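Local coordinates for Lmo0131 protein (Listeria monocytogenes, PDB 4Q6J), which is of unknown function but may act as a cyclic-guanylate-specific phosphodiesterase, through an EAL domain built as a TIM barrel, at residues 215-218 and 219-223; 135-138 and 139-143; 240-243 and 244-247. All coordinates share one frame; numbering follows the deposited sequence.

Interaction 1 (215-218 and 219-223); sequences EDME and QVEKL. With EDO (1,2-ethanediol), chain L.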
# COMPACT_ATOMS: atom_id res chain seq x y z
N GLU B 215 5.92 -28.88 -4.20
CA GLU B 215 6.62 -29.25 -5.42
C GLU B 215 7.30 -30.62 -5.36
O GLU B 215 7.47 -31.27 -6.39
CB GLU B 215 7.61 -28.15 -5.78
CG GLU B 215 6.94 -26.82 -6.06
CD GLU B 215 6.81 -26.51 -7.54
OE1 GLU B 215 7.69 -26.93 -8.31
OE2 GLU B 215 5.84 -25.84 -7.93
N ASP B 216 7.69 -31.09 -4.17
CA ASP B 216 8.45 -32.34 -4.10
C ASP B 216 8.17 -33.19 -2.86
O ASP B 216 7.59 -32.72 -1.89
CB ASP B 216 9.96 -32.10 -4.29
CG ASP B 216 10.62 -31.38 -3.11
OD1 ASP B 216 10.25 -31.55 -1.96
OD2 ASP B 216 11.59 -30.65 -3.35
N MSE B 217 8.60 -34.44 -2.92
CA MSE B 217 8.31 -35.40 -1.87
C MSE B 217 8.99 -35.05 -0.52
O MSE B 217 8.46 -35.35 0.51
CB MSE B 217 8.66 -36.82 -2.36
CG MSE B 217 8.22 -37.96 -1.43
SE MSE B 217 6.30 -38.07 -1.15
CE MSE B 217 6.32 -38.39 0.75
N GLU B 218 10.15 -34.42 -0.56
CA GLU B 218 10.82 -34.03 0.68
C GLU B 218 9.98 -33.00 1.45
O GLU B 218 9.92 -33.03 2.68
CB GLU B 218 12.25 -33.52 0.42
CG GLU B 218 13.24 -34.62 0.02
CD GLU B 218 14.69 -34.13 -0.18
OE1 GLU B 218 15.10 -33.13 0.44
OE2 GLU B 218 15.43 -34.77 -0.97
N GLN B 219 9.33 -32.10 0.71
CA GLN B 219 8.35 -31.19 1.31
C GLN B 219 7.19 -31.96 1.91
O GLN B 219 6.77 -31.65 3.02
CB GLN B 219 7.80 -30.20 0.29
CG GLN B 219 8.66 -28.95 0.13
CD GLN B 219 8.24 -28.12 -1.07
OE1 GLN B 219 7.91 -28.63 -2.13
NE2 GLN B 219 8.25 -26.82 -0.89
N VAL B 220 6.66 -32.94 1.18
CA VAL B 220 5.56 -33.73 1.68
C VAL B 220 5.89 -34.40 3.01
O VAL B 220 5.10 -34.39 3.97
CB VAL B 220 5.14 -34.79 0.68
CG1 VAL B 220 4.11 -35.74 1.31
CG2 VAL B 220 4.58 -34.12 -0.57
N GLU B 221 7.09 -34.95 3.08
CA GLU B 221 7.53 -35.61 4.29
C GLU B 221 7.47 -34.63 5.49
O GLU B 221 6.91 -34.96 6.53
CB GLU B 221 8.93 -36.17 4.10
CG GLU B 221 8.97 -37.32 3.15
CD GLU B 221 10.39 -37.72 2.76
OE1 GLU B 221 11.34 -37.00 3.13
OE2 GLU B 221 10.57 -38.75 2.09
N LYS B 222 8.02 -33.42 5.31
CA LYS B 222 8.09 -32.43 6.39
C LYS B 222 6.72 -31.94 6.80
O LYS B 222 6.42 -31.85 7.97
CB LYS B 222 8.92 -31.23 5.96
CG LYS B 222 10.37 -31.60 5.70
CD LYS B 222 11.22 -30.38 5.46
CE LYS B 222 12.67 -30.79 5.16
NZ LYS B 222 12.82 -31.31 3.78
N LEU B 223 5.91 -31.62 5.82
CA LEU B 223 4.61 -31.04 6.09
C LEU B 223 3.69 -32.06 6.72
O LEU B 223 2.93 -31.71 7.61
CB LEU B 223 4.01 -30.41 4.82
CG LEU B 223 4.92 -29.34 4.22
CD1 LEU B 223 4.50 -29.00 2.78
CD2 LEU B 223 5.02 -28.09 5.15
C1 EDO L . 3.12 -24.73 -7.96
O1 EDO L . 3.41 -25.86 -7.14
C2 EDO L . 1.68 -24.30 -7.83
O2 EDO L . 0.80 -25.31 -8.33
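Glu-215, two residues ahead of helix 217-225, meets Gln-219 of its first turn: Glu-215 N donates to Gln-219 OE1 over 2.9 Å, the donor tilted 26° from the amide plane. The carboxylate of Glu-215 turns the other way: its OE2 receives a bond from O1 of the 1,2-ethanediol (2.6 Å) and another from Ser-8 N of the second subunit, whose Thr-9 OG1 bonds OE1. Next comes Asp-216, the N-cap. With chi1 at 71°, its CG sits between the backbone N and the carbonyl carbon, which carries OD1 forward over the start of the helix, where Gln-219 N meets it at 2.9 Å, nearly along its C-O axis. In return Gln-219 OE1 accepts from Asp-216 N at 3.2 Å, in its carbonyl plane. These reciprocal bonds make a capping box, here opening the helix of the beta-alpha-beta unit that runs from strand 208-211 to strand 230-231. Since OE1 is gripped by two backbone N-H groups and NE2 donates to Ile-182 O, both ends of the Gln-219 amide are fixed. Met-217, a selenomethionine, bends at chi2 and chi3 and brings its CE to Val-220 CG1 at 3.5 Å, tighter than usual for two carbons; the Met-217 and Glu-221 side chains cross at about a right angle. From Glu-218 the backbone O accepts Lys-222 N at 3.3 Å, and the bend at chi4 turns Lys-222 NZ back toward Glu-218.

Interaction 2 (135-138 and 139-143); sequences LAIA and DKNLR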
# COMPACT_ATOMS: atom_id res chain seq x y z
N LEU B 135 -13.76 -5.12 10.13
CA LEU B 135 -14.01 -6.50 9.74
C LEU B 135 -15.40 -6.97 10.11
O LEU B 135 -15.79 -8.03 9.71
CB LEU B 135 -12.97 -7.43 10.39
CG LEU B 135 -11.56 -7.44 9.81
CD1 LEU B 135 -10.89 -8.78 10.00
CD2 LEU B 135 -11.56 -7.08 8.34
N ALA B 136 -16.13 -6.18 10.89
CA ALA B 136 -17.42 -6.62 11.40
C ALA B 136 -18.46 -6.92 10.32
O ALA B 136 -19.21 -7.90 10.44
CB ALA B 136 -17.96 -5.63 12.38
N ILE B 137 -18.53 -6.09 9.28
CA ILE B 137 -19.46 -6.33 8.17
C ILE B 137 -19.07 -7.59 7.41
O ILE B 137 -19.91 -8.44 7.13
CB ILE B 137 -19.50 -5.18 7.15
CG1 ILE B 137 -19.63 -3.84 7.86
CG2 ILE B 137 -20.66 -5.35 6.20
CD1 ILE B 137 -20.97 -3.63 8.48
N ALA B 138 -17.79 -7.72 7.08
CA ALA B 138 -17.29 -8.92 6.46
C ALA B 138 -17.66 -10.15 7.30
O ALA B 138 -18.15 -11.15 6.78
CB ALA B 138 -15.82 -8.81 6.29
N ASP B 139 -17.42 -10.07 8.60
CA ASP B 139 -17.70 -11.13 9.55
C ASP B 139 -19.15 -11.57 9.42
O ASP B 139 -19.44 -12.74 9.23
CB ASP B 139 -17.41 -10.61 10.95
CG ASP B 139 -17.51 -11.66 12.00
OD1 ASP B 139 -17.53 -12.87 11.65
OD2 ASP B 139 -17.56 -11.27 13.19
N LYS B 140 -20.06 -10.60 9.48
CA LYS B 140 -21.50 -10.85 9.27
C LYS B 140 -21.92 -11.43 7.92
O LYS B 140 -22.73 -12.33 7.86
CB LYS B 140 -22.28 -9.56 9.53
CG LYS B 140 -23.79 -9.73 9.51
CD LYS B 140 -24.48 -8.77 10.47
CE LYS B 140 -25.88 -9.26 10.84
NZ LYS B 140 -25.90 -10.46 11.76
N ASN B 141 -21.36 -10.89 6.84
CA ASN B 141 -21.54 -11.41 5.49
C ASN B 141 -21.21 -12.89 5.39
O ASN B 141 -21.99 -13.68 4.87
CB ASN B 141 -20.69 -10.61 4.49
CG ASN B 141 -21.29 -9.27 4.19
OD1 ASN B 141 -22.44 -9.05 4.49
ND2 ASN B 141 -20.53 -8.39 3.58
N LEU B 142 -20.04 -13.24 5.92
CA LEU B 142 -19.56 -14.60 5.95
C LEU B 142 -20.47 -15.46 6.80
O LEU B 142 -20.88 -16.52 6.37
CB LEU B 142 -18.13 -14.64 6.47
CG LEU B 142 -17.17 -13.99 5.48
CD1 LEU B 142 -15.83 -13.76 6.10
CD2 LEU B 142 -17.06 -14.85 4.25
N ARG B 143 -20.78 -15.00 8.00
CA ARG B 143 -21.57 -15.81 8.93
C ARG B 143 -22.89 -16.23 8.30
O ARG B 143 -23.33 -17.35 8.54
CB ARG B 143 -21.83 -15.09 10.26
CG ARG B 143 -20.61 -14.82 11.18
CD ARG B 143 -21.08 -14.54 12.63
NE ARG B 143 -20.22 -13.66 13.44
CZ ARG B 143 -19.17 -14.05 14.16
NH1 ARG B 143 -18.49 -13.16 14.88
NH2 ARG B 143 -18.77 -15.32 14.16
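Ile-137 and Asn-141, one turn apart on helix 136-146, lie side by side and point the same way, Ile-137 CG2 standing 4.0 Å from Asn-141 ND2. The Asn-141 amide folds back over the preceding turn, its CG 3.4 Å from Ile-137 O, while its polar ends are occupied elsewhere: ND2 donates to Val-99 O and OD1 pairs with Ser-102 OG. Those two partners fix the rotation of the amide. Asp-139 turns differently. Its CG is anti to the backbone N (chi1 -174°), which places the carboxylate beside Arg-143; separately, Asp-139 CB lies 3.3 Å from Ala-136 O. The carboxylate meets Arg-143 in two ways, by an i to i+4 salt bridge from OD2 to NH1 of 2.7 Å and by OD1 lying 3.2 Å above the guanidinium plane, over its centre. Backbone bonds start the helix, with Asp-139 N reaching Leu-135 O at 2.8 Å. Asn-64 of the third subunit accepts from Ala-136 N. In the TIM barrel of the EAL domain this helix follows strand 122-127 and leads to strand 151-154; Asn-141 and Leu-142 pack on Met-105 of helix 102-115, and Ala-138 and Leu-142 rest on Leu-170 and Pro-171, before strand 174-177.

Interaction 3 (240-243 and 244-247); sequences LPME and EIKQ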
# COMPACT_ATOMS: atom_id res chain seq x y z
N LEU B 240 -6.05 -27.40 -14.10
CA LEU B 240 -6.47 -27.98 -15.38
C LEU B 240 -7.96 -27.76 -15.60
O LEU B 240 -8.71 -27.60 -14.63
CB LEU B 240 -6.25 -29.49 -15.39
CG LEU B 240 -4.83 -30.00 -15.33
CD1 LEU B 240 -4.89 -31.46 -15.03
CD2 LEU B 240 -4.12 -29.70 -16.64
N PRO B 241 -8.40 -27.79 -16.87
CA PRO B 241 -9.83 -27.92 -17.16
C PRO B 241 -10.38 -29.13 -16.41
O PRO B 241 -9.64 -30.07 -16.20
CB PRO B 241 -9.85 -28.21 -18.66
CG PRO B 241 -8.65 -27.58 -19.18
CD PRO B 241 -7.60 -27.74 -18.10
N MSE B 242 -11.65 -29.09 -16.02
CA MSE B 242 -12.24 -30.27 -15.39
C MSE B 242 -12.07 -31.51 -16.26
O MSE B 242 -11.85 -32.61 -15.75
CB MSE B 242 -13.72 -30.05 -15.06
CG MSE B 242 -14.33 -31.21 -14.24
SE MSE B 242 -13.28 -31.70 -12.65
CE MSE B 242 -13.83 -30.34 -11.40
N GLU B 243 -12.20 -31.32 -17.58
CA GLU B 243 -12.03 -32.39 -18.54
C GLU B 243 -10.73 -33.15 -18.35
O GLU B 243 -10.72 -34.37 -18.28
CB GLU B 243 -12.08 -31.82 -19.96
CG GLU B 243 -11.28 -32.59 -20.99
CD GLU B 243 -10.38 -31.68 -21.84
OE1 GLU B 243 -10.29 -30.47 -21.53
OE2 GLU B 243 -9.77 -32.20 -22.82
N GLU B 244 -9.63 -32.41 -18.25
CA GLU B 244 -8.31 -33.01 -18.10
C GLU B 244 -8.03 -33.56 -16.68
O GLU B 244 -7.24 -34.50 -16.49
CB GLU B 244 -7.26 -32.01 -18.53
CG GLU B 244 -7.56 -31.42 -19.88
CD GLU B 244 -6.54 -30.35 -20.30
OE1 GLU B 244 -5.44 -30.30 -19.72
OE2 GLU B 244 -6.85 -29.54 -21.20
N ILE B 245 -8.68 -32.98 -15.68
CA ILE B 245 -8.67 -33.61 -14.37
C ILE B 245 -9.25 -35.02 -14.45
O ILE B 245 -8.62 -35.97 -14.07
CB ILE B 245 -9.50 -32.85 -13.33
CG1 ILE B 245 -8.87 -31.50 -12.96
CG2 ILE B 245 -9.68 -33.71 -12.10
CD1 ILE B 245 -7.58 -31.62 -12.20
N LYS B 246 -10.45 -35.14 -14.98
CA LYS B 246 -11.12 -36.43 -14.98
C LYS B 246 -10.39 -37.47 -15.82
O LYS B 246 -10.47 -38.68 -15.53
CB LYS B 246 -12.57 -36.27 -15.44
CG LYS B 246 -13.49 -35.78 -14.35
CD LYS B 246 -14.88 -35.45 -14.89
CE LYS B 246 -15.82 -34.95 -13.80
NZ LYS B 246 -17.15 -34.54 -14.34
N GLN B 247 -9.67 -37.01 -16.84
CA GLN B 247 -8.85 -37.91 -17.68
C GLN B 247 -7.62 -38.36 -16.93
O GLN B 247 -7.11 -39.44 -17.16
CB GLN B 247 -8.50 -37.27 -19.02
CG GLN B 247 -9.75 -37.11 -19.87
CD GLN B 247 -9.62 -36.20 -21.07
OE1 GLN B 247 -8.59 -35.58 -21.30
NE2 GLN B 247 -10.70 -36.11 -21.85
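The contact of Leu-240 and Pro-241 with Glu-244 and Ile-245 is a local one at the N-terminal turn of helix 242-248, near the end of the chain and against strand 20-29. Backbone bonds identify the turn. Pro-241 holds the N-cap position, and its O accepts Ile-245 N at 3.1 Å, with a N-H...O angle of 163°; the same oxygen takes a second, weak bond from Glu-244 N. Lys-246 N to Met-242 O, at 3.0 Å, carries the helical pattern on. The apolar side is built from three residues. The Leu-240 and Ile-245 side chains cross at a slant, CD1 to CD1 3.9 Å, while the selenium of Met-242 approaches Ile-245 CB at 4.0 Å. Met-242 reaches there through bends at chi2 and chi3, and it also packs on Tyr-24, as Ile-245 does on Pro-26; together they fasten the helix to strand 20-29. On another side, Glu-244 keeps its CG anti to the carbonyl carbon (chi1 -50°) and runs extended beyond it, which brings the carboxylate across the Pro-241 ring. OE2 comes within 3.3 Å of Pro-241 CG, and OE1 within 3.4 Å of Leu-240 CD2, so both oxygens touch carbon here. Lys-246 passes its CE by Met-242 CG, and its NZ donates to Gln-83 OE1. Glu-243 is deposited in two conformers; in one of them its OE1 lies 3.6 Å from Glu-244 OE2, with the carboxylate planes nearly perpendicular (89°), an approach that is doubtful for that reason. Two neighbouring acids in the first turn would probably gain from the positive end of the helix dipole, whereas the hydrocarbon beside Glu-244 could raise its affinity for a proton.

In the fold
All three contacts sit at helix starts on the periphery of one barrel. They share the i to i+4 backbone bond and differ in what else caps the helix: a side-chain capping box in interaction 1, a proline at the N-cap in interaction 3; in interaction 2 that bond is the one Leu-135 O, in the preceding loop, accepts from Asp-139 N. The centres of interactions 1 and 3 are 25 Å apart, whereas interaction 2 lies across the chain's centre from both, 36 Å and 35 Å away between centres. Interactions 1 and 2 each meet a different neighbouring subunit. The ethanediol at interaction 1, probably from the crystallisation liquor, also bonds Gln-25 and Tyr-234 and by itself does not define a substrate site.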